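Local coordinates for protein SPD1 nuclease (Streptococcus pyogenes, PDB 2XGR) that probably cleaves DNA as a metal-dependent extracellular endonuclease of the His-Me finger (ββα-metal) superfamily, at residues 38-43 with 168-173; 120-125 with 183-188; 162-167 with 179-184; 199-204 with 211-216; 218-221 with 227-230. All blocks are in the same frame, centred on the assembly; numbering follows the deposited sequence. Where two conformers were deposited one is given.

Contact 1 (38-43 with 168-173); sequences VSHANT and DSWLAL
H40 brings its imidazole in from the edge strand against the indole of W170, which projects from the last turns of helix 160-173. The two rings stand almost perpendicular (89°), with the imidazole centroid 5.0 Å from that of the pyrrole ring. Their relation is oblique, and the spacing between H40 CD2 and W170 NE1 is modelled too short for its detail to be trusted. This aromatic side is the dense part of the contact. W170 CG lies anti to the backbone N (chi1 -176°), which carries the large flat indole away from the helix to the strand, where it is buried. H174, one turn on, stacks on W170 and meets H40 edge to face, making a small aromatic cluster. Towards the start of the strand the packing is thinner: V38, a compact branched residue, reaches no closer than 4.3 Å from its CG1 to W170 CB. S39 turns its hydroxyl-bearing side chain away into an exposed position, suiting a small polar residue, and L173 on the helix is also exposed. The whole is plain packing of a helix end on the edge strand of an antiparallel sheet, where strand 39-46 pairs with strand 209-214.

Contact 2 (120-125 with 183-188); sequences GHLVGY and VTPIYS
L122 lays its forked end against the ring of P185, with CD1 and CD2 each 3.9 Å from P185 CD, while its CB rests 3.8 Å from V183 CG1. The fork lets one leucine cover two residues two apart on the strand: V183 touches CB and CD2, P185 both methyls. The L122 and P185 side chains cross at roughly a right angle. V183 meets more than side chain: its CG2 comes within 3.4 Å of L122 O, so the valine packs against the L122 carbonyl as well as the isobutyl group. Beside it, V123 CG2 touches V183 CG2 at 4.0 Å and extends the same apolar surface. Compact branched valines fit this buried seam between a turn and a strand. T184 and I186 bond to strand 196-204. The alternate residue V183 bonds to S76 on the other side, and P185, next on that side, has no N-H to offer. The polar backbone of the turn is held by other groups, N136 OD1 accepting from V123 N and E164 OE1 from G124 N, the N-cap of helix 125-128. The turn leaves strand 119-121, which pairs with strand 137-139 ahead of helix 142-146, an order consistent with the ββα-metal finger of His-Me nucleases, here packed by L122 on the central sheet.

Contact 3 (162-167 with 179-184); sequences YYENRL and LDYKVT
Y181 projects from strand 178-186 between L167 and E164 of helix 160-173, in a helix-on-sheet packing: the helix lies on one face of the central antiparallel sheet of this nuclease, lengthwise to this strand. Segments 162-167 and 179-184 run nearly antiparallel (165°), their axes 11.6 Å apart at closest. Y181 CB points at the helix, and with CG anti to the backbone N the ring continues in that direction. On one flank L167 covers the face at CD1 and CE1, its own CD1 sitting 4.3 Å from the ring centroid and only 16° off the normal, a CH-pi contact. On the other flank, CD2 borders V123 of the neighbouring turn, and CE2 approaches E164 OE1. At the tip, OH donates a 2.6 Å hydrogen bond to E164 OE1, which receives it on its anti lone pair at the edge of the ring, the carboxylate being turned steeply against the ring plane. Tyrosine suits the place because it supplies an apolar face for leucine and a polar tip for the glutamate. E164 is long enough to leave the helix flank and reach that hydroxyl, and the same OE1 also accepts from G124 N, so two donors grip OE1 and help to hold the carboxylate. L167 reaches two residues that alternate along the strand on the same face, Y181 and L179, its CD2 meeting L179 CD1 at 3.9 Å. On the far side of the helix the flat guanidinium of R166 lies over the Y162 ring, and its NH1 bonds Y162 O at 3.0 Å, with an N-H...O angle of 166°.

Contact 4 (199-204 with 211-216); sequences LQYVGI and LTIRLN
G203 and L211 form an antiparallel hydrogen-bonded pair in the beta hairpin of strands 196-204 and 209-214: G203 N donates to L211 O and L211 N to G203 O, each at 2.8 Å. Beyond this pair the strands diverge, their short axes at 127°, and the next link is made by a water that donates to Y201 O (2.8 Å) and accepts from I213 N (3.0 Å). Methyl groups press on the backbone beside the pair. With no side chain on G203, I213 CD1 can settle 3.4 Å from G203 N, and V202 CG2 comes to 3.2 Å from L211 O. Apolar packing belongs to Y201, whose ring fills the widening wedge. Its CG takes the crowded position between backbone N and carbonyl carbon (chi1 48°), and this swings the ring towards segment 211-216, where I213 O lies at its edge and L215 CD1 comes obliquely to 3.5 Å from Y201 CZ. Its hydroxyl is bonded to E220 OE2, which also accepts from L215 N, so a buried polar tip is provided for. The splay marks a branch in the sheet, since Y201 pairs instead with T228 of strand 228-233, while I213 and L215 pack on W170 and L167 of helix 160-173 and strand 39-46 borders the outer side of strand 209-214.

Contact 5 (218-221 with 227-230); sequences NKES and VTTV
S221 O takes a 2.8 Å hydrogen bond from T229 N, nearly straight at 168°, and is also approached by T228 CA at 3.3 Å in a CA-H...O contact. The return bond, S221 N to T229 O, is longer (3.0 Å) and more bent (152°). These two bonds make S221 and T229 an antiparallel hydrogen-bonded pair in the hairpin of strands 221-222 and 228-233, a short border strand turning back beside a longer one; both side chains leave from the same face, where small hydroxyl residues suit a surface-lying position. Away from that face the contact is between carbons: E220 places CB 3.6 Å from T228 CG2 and CG 3.7 Å from V230 CG2, so its aliphatic stem lies against both branched residues. With CG beside the backbone N (chi1 -66°) and an extended chain, the carboxylate is carried past them to its own partners: OE2 accepts from Y201 OH and L215 N, and OE1 from S217 N. Three bonds thus hold the carboxylate in place, probably stabilising its negative charge. K219 adds a looser touch, CB to V230 CG1 at 4.0 Å, before its long chain, bent at its last torsion, leads away from the strand towards a bound di(hydroxyethyl)ether.

How the contacts relate
Contacts 1, 3 and 4 meet around helix 160-173 and the sheet it packs on. Contact 1 reaches contact 4 through backbone bonds between strands 39-46 and 209-214, centres 7 Å apart, and contact 3 through L171 packing on L179. Contacts 2 and 3 share V183 and T184. Strand pairing joins contact 3 to contact 4 (K182 O with Q200 N) and contact 4 to contact 5 (L199 O with V230 N), centres 8 Å apart in both cases. Contacts 1 and 2 lie farthest apart, centres 22 Å. Contact 2 is the one that includes part of the likely ββα-metal finger, whose strand 119-121 runs into it; in contact 5, about 16 Å from it between centres, the K219 side chain is about 3 Å from the bound ether.

Contact 1 (38-43 with 168-173)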
# COMPACT_ATOMS: atom_id res chain seq x y z
N VAL A 38 -7.12 0.97 -15.90
CA VAL A 38 -6.76 1.82 -14.76
C VAL A 38 -7.18 3.25 -15.07
O VAL A 38 -6.82 3.80 -16.11
CB VAL A 38 -5.26 1.70 -14.42
CG1 VAL A 38 -4.85 2.81 -13.43
CG2 VAL A 38 -4.96 0.28 -13.90
N SER A 39 -8.00 3.85 -14.22
CA SER A 39 -8.58 5.15 -14.57
C SER A 39 -8.86 5.90 -13.28
O SER A 39 -8.64 5.35 -12.18
CB SER A 39 -9.91 4.91 -15.37
OG SER A 39 -10.91 4.30 -14.49
N HIS A 40 -9.42 7.10 -13.40
CA HIS A 40 -9.93 7.80 -12.20
C HIS A 40 -11.15 8.59 -12.63
O HIS A 40 -11.28 8.85 -13.82
CB HIS A 40 -8.87 8.76 -11.61
CG HIS A 40 -8.49 9.91 -12.47
ND1 HIS A 40 -9.14 11.14 -12.44
CD2 HIS A 40 -7.43 10.08 -13.30
CE1 HIS A 40 -8.54 11.98 -13.28
NE2 HIS A 40 -7.52 11.35 -13.83
N ALA A 41 -11.92 9.04 -11.66
CA ALA A 41 -13.01 9.96 -11.91
C ALA A 41 -12.92 11.10 -10.91
O ALA A 41 -12.65 10.88 -9.69
CB ALA A 41 -14.35 9.16 -11.79
N ASN A 42 -13.15 12.34 -11.35
CA ASN A 42 -13.21 13.42 -10.36
C ASN A 42 -14.47 13.36 -9.51
O ASN A 42 -15.56 13.46 -10.05
CB ASN A 42 -13.10 14.80 -11.04
CG ASN A 42 -12.66 15.91 -10.07
OD1 ASN A 42 -12.89 15.87 -8.85
ND2 ASN A 42 -11.96 16.91 -10.63
N THR A 43 -14.33 13.28 -8.20
CA THR A 43 -15.51 13.30 -7.34
C THR A 43 -16.07 14.73 -7.14
O THR A 43 -17.18 14.90 -6.62
CB THR A 43 -15.21 12.74 -5.97
OG1 THR A 43 -14.33 13.63 -5.30
CG2 THR A 43 -14.58 11.33 -6.10
N ASP A 168 1.35 3.32 -9.51
CA ASP A 168 2.58 3.95 -10.09
C ASP A 168 2.29 4.36 -11.54
O ASP A 168 2.60 5.48 -11.95
CB ASP A 168 3.70 2.91 -10.02
CG ASP A 168 4.96 3.37 -10.69
OD1 ASP A 168 5.42 4.45 -10.36
OD2 ASP A 168 5.53 2.59 -11.48
N SER A 169 1.59 3.51 -12.26
CA SER A 169 1.21 3.86 -13.65
C SER A 169 0.29 5.05 -13.74
O SER A 169 0.52 5.95 -14.54
CB SER A 169 0.55 2.68 -14.35
OG SER A 169 0.18 3.09 -15.65
N TRP A 170 -0.64 5.14 -12.82
CA TRP A 170 -1.55 6.25 -12.72
C TRP A 170 -0.76 7.51 -12.42
O TRP A 170 -1.02 8.59 -13.02
CB TRP A 170 -2.61 5.99 -11.63
CG TRP A 170 -3.64 7.11 -11.56
CD1 TRP A 170 -4.74 7.30 -12.38
CD2 TRP A 170 -3.56 8.23 -10.72
NE1 TRP A 170 -5.38 8.48 -12.03
CE2 TRP A 170 -4.68 9.06 -11.00
CE3 TRP A 170 -2.67 8.60 -9.70
CZ2 TRP A 170 -4.94 10.20 -10.26
CZ3 TRP A 170 -2.91 9.73 -8.98
CH2 TRP A 170 -4.01 10.56 -9.29
N LEU A 171 0.15 7.45 -11.42
CA LEU A 171 0.96 8.60 -11.11
C LEU A 171 1.76 9.08 -12.31
O LEU A 171 1.81 10.31 -12.58
CB LEU A 171 1.93 8.27 -9.97
CG LEU A 171 1.38 8.40 -8.59
CD1 LEU A 171 2.50 7.97 -7.58
CD2 LEU A 171 0.85 9.88 -8.28
N ALA A 172 2.37 8.14 -13.04
CA ALA A 172 3.24 8.51 -14.18
C ALA A 172 2.39 9.19 -15.30
O ALA A 172 2.86 10.11 -16.02
CB ALA A 172 3.92 7.28 -14.73
N LEU A 173 1.14 8.74 -15.45
CA LEU A 173 0.24 9.29 -16.48
C LEU A 173 -0.30 10.63 -16.10
O LEU A 173 -0.82 11.36 -16.95
CB LEU A 173 -0.94 8.33 -16.72
CG LEU A 173 -0.52 7.10 -17.53
CD1 LEU A 173 -1.60 6.00 -17.40
CD2 LEU A 173 -0.27 7.51 -19.02

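Contact 2 (120-125 with 183-188)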
# COMPACT_ATOMS: atom_id res chain seq x y z
N GLY A 120 8.04 -7.48 4.77
CA GLY A 120 7.75 -6.73 3.56
C GLY A 120 7.33 -5.32 3.91
O GLY A 120 6.93 -4.97 5.07
N HIS A 121 7.44 -4.43 2.91
CA HIS A 121 7.13 -3.06 3.16
C HIS A 121 5.60 -2.85 3.32
O HIS A 121 4.81 -3.60 2.73
CB HIS A 121 7.48 -2.22 1.90
CG HIS A 121 8.95 -1.86 1.83
ND1 HIS A 121 9.94 -2.82 1.83
CD2 HIS A 121 9.58 -0.67 1.71
CE1 HIS A 121 11.12 -2.23 1.78
NE2 HIS A 121 10.93 -0.94 1.67
N LEU A 122 5.22 -1.82 4.09
CA LEU A 122 3.83 -1.36 4.08
C LEU A 122 3.62 -0.49 2.81
O LEU A 122 3.03 -0.95 1.86
CB LEU A 122 3.49 -0.58 5.36
CG LEU A 122 3.54 -1.49 6.65
CD1 LEU A 122 3.26 -0.56 7.92
CD2 LEU A 122 2.41 -2.55 6.60
N VAL A 123 4.21 0.71 2.78
CA VAL A 123 4.24 1.48 1.53
C VAL A 123 5.45 1.00 0.69
O VAL A 123 6.57 0.99 1.20
CB VAL A 123 4.31 2.98 1.82
CG1 VAL A 123 4.65 3.77 0.50
CG2 VAL A 123 2.95 3.51 2.32
N GLY A 124 5.23 0.49 -0.54
CA GLY A 124 6.36 -0.06 -1.30
C GLY A 124 7.51 0.93 -1.51
O GLY A 124 7.34 2.19 -1.59
N TYR A 125 8.67 0.32 -1.74
CA TYR A 125 9.90 1.11 -1.80
C TYR A 125 9.90 2.25 -2.80
O TYR A 125 10.37 3.35 -2.46
CB TYR A 125 11.07 0.12 -2.17
CG TYR A 125 12.38 0.83 -2.20
CD1 TYR A 125 13.01 1.25 -1.03
CD2 TYR A 125 12.92 1.21 -3.40
CE1 TYR A 125 14.25 1.90 -1.05
CE2 TYR A 125 14.19 1.84 -3.44
CZ TYR A 125 14.79 2.24 -2.27
OH TYR A 125 16.01 2.91 -2.30
N VAL A 183 -1.12 2.44 4.08
CA VAL A 183 -1.10 0.99 4.24
C VAL A 183 -1.12 0.69 5.74
O VAL A 183 -0.26 1.14 6.51
CB VAL A 183 0.15 0.36 3.53
CG1 VAL A 183 0.14 -1.19 3.73
CG2 VAL A 183 0.11 0.77 2.01
N THR A 184 -2.14 -0.05 6.16
CA THR A 184 -2.33 -0.35 7.63
C THR A 184 -2.40 -1.84 7.89
O THR A 184 -3.31 -2.54 7.33
CB THR A 184 -3.67 0.29 8.13
OG1 THR A 184 -3.76 1.69 7.78
CG2 THR A 184 -3.89 0.07 9.64
N PRO A 185 -1.47 -2.37 8.71
CA PRO A 185 -1.53 -3.79 9.06
C PRO A 185 -2.63 -3.95 10.12
O PRO A 185 -2.78 -3.06 10.97
CB PRO A 185 -0.13 -4.09 9.60
CG PRO A 185 0.40 -2.74 10.20
CD PRO A 185 -0.29 -1.68 9.24
N ILE A 186 -3.34 -5.07 10.03
CA ILE A 186 -4.42 -5.38 10.96
C ILE A 186 -3.99 -6.59 11.81
O ILE A 186 -3.77 -7.69 11.29
CB ILE A 186 -5.73 -5.73 10.17
CG1 ILE A 186 -6.11 -4.65 9.10
CG2 ILE A 186 -6.93 -5.95 11.13
CD1 ILE A 186 -6.30 -3.29 9.67
N TYR A 187 -3.95 -6.39 13.15
CA TYR A 187 -3.44 -7.48 14.03
C TYR A 187 -4.61 -7.98 14.88
O TYR A 187 -5.59 -7.23 15.13
CB TYR A 187 -2.36 -7.00 15.00
CG TYR A 187 -1.13 -6.39 14.32
CD1 TYR A 187 -0.10 -7.21 13.85
CD2 TYR A 187 -1.04 -5.00 14.16
CE1 TYR A 187 1.01 -6.63 13.22
CE2 TYR A 187 0.06 -4.40 13.58
CZ TYR A 187 1.10 -5.25 13.11
OH TYR A 187 2.22 -4.66 12.52
N SER A 188 -4.46 -9.21 15.34
CA SER A 188 -5.32 -9.76 16.36
C SER A 188 -4.51 -10.00 17.59
O SER A 188 -3.45 -10.65 17.54
CB SER A 188 -5.90 -11.11 15.89
OG SER A 188 -6.45 -11.82 17.06

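Contact 3 (162-167 with 179-184)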
# COMPACT_ATOMS: atom_id res chain seq x y z
N TYR A 162 0.34 -5.88 -7.39
CA TYR A 162 -0.72 -5.62 -8.38
C TYR A 162 -1.20 -4.19 -8.20
O TYR A 162 -1.34 -3.42 -9.19
CB TYR A 162 -1.92 -6.60 -8.05
CG TYR A 162 -3.16 -6.30 -8.87
CD1 TYR A 162 -3.44 -7.03 -10.04
CD2 TYR A 162 -4.02 -5.24 -8.53
CE1 TYR A 162 -4.56 -6.78 -10.79
CE2 TYR A 162 -5.13 -4.96 -9.32
CZ TYR A 162 -5.37 -5.75 -10.46
OH TYR A 162 -6.45 -5.45 -11.28
N TYR A 163 -1.43 -3.80 -6.96
CA TYR A 163 -2.07 -2.48 -6.72
C TYR A 163 -1.02 -1.36 -6.86
O TYR A 163 -1.27 -0.32 -7.49
CB TYR A 163 -2.66 -2.42 -5.27
CG TYR A 163 -3.76 -3.45 -5.16
CD1 TYR A 163 -5.07 -3.16 -5.56
CD2 TYR A 163 -3.42 -4.74 -4.80
CE1 TYR A 163 -6.05 -4.18 -5.60
CE2 TYR A 163 -4.41 -5.79 -4.80
CZ TYR A 163 -5.72 -5.48 -5.20
OH TYR A 163 -6.62 -6.53 -5.23
N GLU A 164 0.15 -1.55 -6.25
CA GLU A 164 1.18 -0.50 -6.27
C GLU A 164 1.71 -0.23 -7.69
O GLU A 164 1.87 0.91 -8.05
CB GLU A 164 2.33 -0.88 -5.34
CG GLU A 164 1.86 -0.76 -3.86
CD GLU A 164 3.02 -0.95 -2.86
OE1 GLU A 164 2.80 -0.54 -1.69
OE2 GLU A 164 4.10 -1.48 -3.26
N ASN A 165 1.91 -1.26 -8.52
CA ASN A 165 2.34 -1.01 -9.89
C ASN A 165 1.28 -0.22 -10.67
O ASN A 165 1.59 0.64 -11.51
CB ASN A 165 2.65 -2.33 -10.65
CG ASN A 165 4.09 -2.86 -10.39
OD1 ASN A 165 4.55 -3.88 -11.02
ND2 ASN A 165 4.78 -2.21 -9.50
N ARG A 166 0.02 -0.51 -10.41
CA ARG A 166 -1.01 0.22 -11.15
C ARG A 166 -1.13 1.64 -10.65
O ARG A 166 -1.35 2.55 -11.47
CB ARG A 166 -2.32 -0.54 -11.05
CG ARG A 166 -2.32 -1.81 -11.93
CD ARG A 166 -3.50 -2.70 -11.68
NE ARG A 166 -3.49 -3.81 -12.69
CZ ARG A 166 -2.59 -4.81 -12.70
NH1 ARG A 166 -1.65 -4.96 -11.77
NH2 ARG A 166 -2.64 -5.73 -13.66
N LEU A 167 -1.01 1.85 -9.32
CA LEU A 167 -0.98 3.20 -8.77
C LEU A 167 0.22 4.02 -9.33
O LEU A 167 0.08 5.23 -9.67
CB LEU A 167 -0.90 3.12 -7.24
CG LEU A 167 -2.22 2.68 -6.58
CD1 LEU A 167 -1.88 2.40 -5.10
CD2 LEU A 167 -3.26 3.82 -6.81
N LEU A 179 -0.99 11.20 -5.32
CA LEU A 179 -1.58 9.98 -4.74
C LEU A 179 -1.49 10.09 -3.24
O LEU A 179 -0.38 10.36 -2.68
CB LEU A 179 -0.75 8.80 -5.23
CG LEU A 179 -1.07 7.46 -4.49
CD1 LEU A 179 -2.57 7.02 -4.72
CD2 LEU A 179 -0.07 6.34 -4.94
N ASP A 180 -2.61 9.86 -2.54
CA ASP A 180 -2.56 9.73 -1.09
C ASP A 180 -2.77 8.24 -0.87
O ASP A 180 -3.79 7.65 -1.27
CB ASP A 180 -3.69 10.57 -0.44
CG ASP A 180 -3.72 10.45 1.08
OD1 ASP A 180 -4.06 9.37 1.58
OD2 ASP A 180 -3.30 11.43 1.75
N TYR A 181 -1.84 7.60 -0.14
CA TYR A 181 -1.87 6.17 -0.06
C TYR A 181 -1.44 5.74 1.35
O TYR A 181 -0.36 6.09 1.82
CB TYR A 181 -0.86 5.62 -1.14
CG TYR A 181 -0.59 4.11 -1.13
CD1 TYR A 181 -1.63 3.15 -0.99
CD2 TYR A 181 0.71 3.63 -1.24
CE1 TYR A 181 -1.34 1.76 -1.01
CE2 TYR A 181 1.01 2.23 -1.23
CZ TYR A 181 -0.04 1.32 -1.13
OH TYR A 181 0.26 -0.01 -1.18
N LYS A 182 -2.32 4.99 2.03
CA LYS A 182 -2.06 4.58 3.41
C LYS A 182 -2.12 3.06 3.45
O LYS A 182 -3.06 2.47 2.88
CB LYS A 182 -3.15 5.18 4.32
CG LYS A 182 -2.79 4.90 5.80
CD LYS A 182 -3.94 5.39 6.75
CE LYS A 182 -3.54 5.18 8.21
NZ LYS A 182 -4.73 5.68 9.02
N VAL A 183 -1.12 2.44 4.08
CA VAL A 183 -1.10 0.99 4.24
C VAL A 183 -1.12 0.69 5.74
O VAL A 183 -0.26 1.14 6.51
CB VAL A 183 0.15 0.36 3.53
CG1 VAL A 183 0.14 -1.19 3.73
CG2 VAL A 183 0.11 0.77 2.01
N THR A 184 -2.14 -0.05 6.16
CA THR A 184 -2.33 -0.35 7.63
C THR A 184 -2.40 -1.84 7.89
O THR A 184 -3.31 -2.54 7.33
CB THR A 184 -3.67 0.29 8.13
OG1 THR A 184 -3.76 1.69 7.78
CG2 THR A 184 -3.89 0.07 9.64

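Contact 4 (199-204 with 211-216)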
# COMPACT_ATOMS: atom_id res chain seq x y z
N LEU A 199 -4.99 -1.48 2.14
CA LEU A 199 -4.46 -0.48 1.28
C LEU A 199 -5.55 0.54 1.04
O LEU A 199 -6.62 0.19 0.58
CB LEU A 199 -4.14 -1.12 -0.12
CG LEU A 199 -2.89 -2.03 -0.16
CD1 LEU A 199 -3.15 -3.39 0.58
CD2 LEU A 199 -2.52 -2.31 -1.63
N GLN A 200 -5.25 1.84 1.21
CA GLN A 200 -6.26 2.90 1.07
C GLN A 200 -5.70 3.97 0.13
O GLN A 200 -4.59 4.48 0.34
CB GLN A 200 -6.50 3.59 2.45
CG GLN A 200 -7.52 4.69 2.38
CD GLN A 200 -7.50 5.48 3.65
OE1 GLN A 200 -8.05 5.02 4.66
NE2 GLN A 200 -6.72 6.58 3.66
N TYR A 201 -6.41 4.28 -0.94
CA TYR A 201 -5.83 5.22 -1.89
C TYR A 201 -6.87 6.11 -2.55
O TYR A 201 -8.04 5.72 -2.75
CB TYR A 201 -4.99 4.48 -3.00
CG TYR A 201 -5.71 3.31 -3.63
CD1 TYR A 201 -6.59 3.48 -4.70
CD2 TYR A 201 -5.51 2.00 -3.12
CE1 TYR A 201 -7.20 2.33 -5.33
CE2 TYR A 201 -6.16 0.89 -3.76
CZ TYR A 201 -6.95 1.08 -4.87
OH TYR A 201 -7.56 -0.03 -5.43
N VAL A 202 -6.42 7.32 -2.87
CA VAL A 202 -7.28 8.26 -3.62
C VAL A 202 -6.33 9.23 -4.28
O VAL A 202 -5.18 9.40 -3.79
CB VAL A 202 -8.25 8.97 -2.72
CG1 VAL A 202 -7.47 9.90 -1.72
CG2 VAL A 202 -9.34 9.83 -3.53
N GLY A 203 -6.75 9.85 -5.39
CA GLY A 203 -5.89 10.86 -6.06
C GLY A 203 -6.35 12.26 -5.62
O GLY A 203 -7.46 12.43 -5.07
N ILE A 204 -5.44 13.24 -5.75
CA ILE A 204 -5.81 14.63 -5.46
C ILE A 204 -5.31 15.51 -6.62
O ILE A 204 -4.16 15.37 -7.06
CB ILE A 204 -5.16 15.11 -4.16
CG1 ILE A 204 -5.56 14.21 -2.98
CG2 ILE A 204 -5.72 16.56 -3.77
CD1 ILE A 204 -4.86 14.60 -1.62
N LEU A 211 -9.88 12.38 -6.45
CA LEU A 211 -10.08 11.62 -7.63
C LEU A 211 -10.18 10.13 -7.26
O LEU A 211 -9.23 9.59 -6.70
CB LEU A 211 -8.89 11.79 -8.58
CG LEU A 211 -8.45 13.27 -8.79
CD1 LEU A 211 -7.16 13.40 -9.65
CD2 LEU A 211 -9.59 14.11 -9.43
N THR A 212 -11.29 9.48 -7.55
CA THR A 212 -11.41 8.06 -7.20
C THR A 212 -10.65 7.27 -8.22
O THR A 212 -10.91 7.37 -9.39
CB THR A 212 -12.87 7.55 -7.13
OG1 THR A 212 -13.53 8.33 -6.19
CG2 THR A 212 -12.89 6.15 -6.55
N ILE A 213 -9.68 6.45 -7.74
CA ILE A 213 -8.81 5.73 -8.66
C ILE A 213 -9.29 4.27 -8.77
O ILE A 213 -9.54 3.63 -7.75
CB ILE A 213 -7.36 5.72 -8.11
CG1 ILE A 213 -6.75 7.12 -8.20
CG2 ILE A 213 -6.49 4.72 -9.01
CD1 ILE A 213 -5.44 7.40 -7.37
N ARG A 214 -9.43 3.75 -10.00
CA ARG A 214 -9.88 2.37 -10.20
C ARG A 214 -8.75 1.55 -10.78
O ARG A 214 -8.15 1.93 -11.76
CB ARG A 214 -11.08 2.33 -11.20
CG ARG A 214 -12.18 3.37 -10.81
CD ARG A 214 -13.49 2.85 -10.21
NE ARG A 214 -14.43 3.99 -10.19
CZ ARG A 214 -15.03 4.47 -9.10
NH1 ARG A 214 -14.90 3.86 -7.93
NH2 ARG A 214 -15.80 5.57 -9.20
N LEU A 215 -8.38 0.53 -10.03
CA LEU A 215 -7.31 -0.37 -10.45
C LEU A 215 -7.80 -1.69 -11.04
O LEU A 215 -6.96 -2.54 -11.39
CB LEU A 215 -6.37 -0.63 -9.28
CG LEU A 215 -5.85 0.65 -8.61
CD1 LEU A 215 -4.81 0.25 -7.50
CD2 LEU A 215 -5.21 1.55 -9.64
N ASN A 216 -9.11 -1.79 -11.27
CA ASN A 216 -9.73 -2.96 -11.93
C ASN A 216 -9.69 -4.28 -11.16
O ASN A 216 -9.63 -5.36 -11.73
CB ASN A 216 -9.25 -3.13 -13.39
CG ASN A 216 -10.30 -3.78 -14.24
OD1 ASN A 216 -11.45 -3.32 -14.20
ND2 ASN A 216 -9.92 -4.82 -15.05
O HOH W 1 -9.96 6.14 -4.72

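Contact 5 (218-221 with 227-230)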
# COMPACT_ATOMS: atom_id res chain seq x y z
N ASN A 218 -11.57 -6.81 -8.18
CA ASN A 218 -12.88 -7.03 -7.53
C ASN A 218 -12.85 -6.74 -6.00
O ASN A 218 -13.90 -6.82 -5.36
CB ASN A 218 -13.31 -8.50 -7.69
CG ASN A 218 -13.61 -8.86 -9.10
OD1 ASN A 218 -14.12 -8.05 -9.89
ND2 ASN A 218 -13.24 -10.07 -9.47
N LYS A 219 -11.71 -6.32 -5.47
CA LYS A 219 -11.53 -6.11 -4.04
C LYS A 219 -11.68 -4.62 -3.64
O LYS A 219 -11.59 -4.32 -2.45
CB LYS A 219 -10.15 -6.62 -3.61
CG LYS A 219 -9.96 -8.09 -3.78
CD LYS A 219 -8.65 -8.56 -3.10
CE LYS A 219 -8.32 -9.97 -3.49
NZ LYS A 219 -9.29 -10.80 -2.70
N GLU A 220 -11.90 -3.73 -4.60
CA GLU A 220 -11.86 -2.28 -4.31
C GLU A 220 -13.18 -1.84 -3.70
O GLU A 220 -14.23 -2.01 -4.35
CB GLU A 220 -11.61 -1.51 -5.57
CG GLU A 220 -10.16 -1.87 -6.07
CD GLU A 220 -9.89 -1.16 -7.37
OE1 GLU A 220 -10.42 -1.56 -8.43
OE2 GLU A 220 -9.28 -0.08 -7.33
N SER A 221 -13.11 -1.25 -2.51
CA SER A 221 -14.33 -0.82 -1.83
C SER A 221 -14.20 0.69 -1.68
O SER A 221 -13.24 1.16 -1.08
CB SER A 221 -14.46 -1.51 -0.46
OG SER A 221 -15.54 -0.93 0.31
N VAL A 227 -12.85 7.48 -1.57
CA VAL A 227 -11.54 6.91 -1.14
C VAL A 227 -11.70 5.38 -1.21
O VAL A 227 -12.70 4.84 -0.75
CB VAL A 227 -11.27 7.34 0.29
CG1 VAL A 227 -9.92 6.67 0.83
CG2 VAL A 227 -11.20 8.88 0.30
N THR A 228 -10.72 4.69 -1.81
CA THR A 228 -10.80 3.24 -2.04
C THR A 228 -9.97 2.48 -1.04
O THR A 228 -8.90 2.95 -0.69
CB THR A 228 -10.28 2.90 -3.43
OG1 THR A 228 -11.10 3.56 -4.41
CG2 THR A 228 -10.39 1.39 -3.77
N THR A 229 -10.54 1.41 -0.50
CA THR A 229 -9.80 0.54 0.41
C THR A 229 -9.85 -0.88 -0.13
O THR A 229 -10.90 -1.35 -0.54
CB THR A 229 -10.44 0.59 1.80
OG1 THR A 229 -10.49 1.95 2.26
CG2 THR A 229 -9.62 -0.26 2.87
N VAL A 230 -8.70 -1.56 -0.07
CA VAL A 230 -8.57 -2.97 -0.49
C VAL A 230 -8.03 -3.70 0.73
O VAL A 230 -7.05 -3.23 1.36
CB VAL A 230 -7.53 -3.04 -1.68
CG1 VAL A 230 -7.19 -4.50 -1.87
CG2 VAL A 230 -8.20 -2.47 -2.93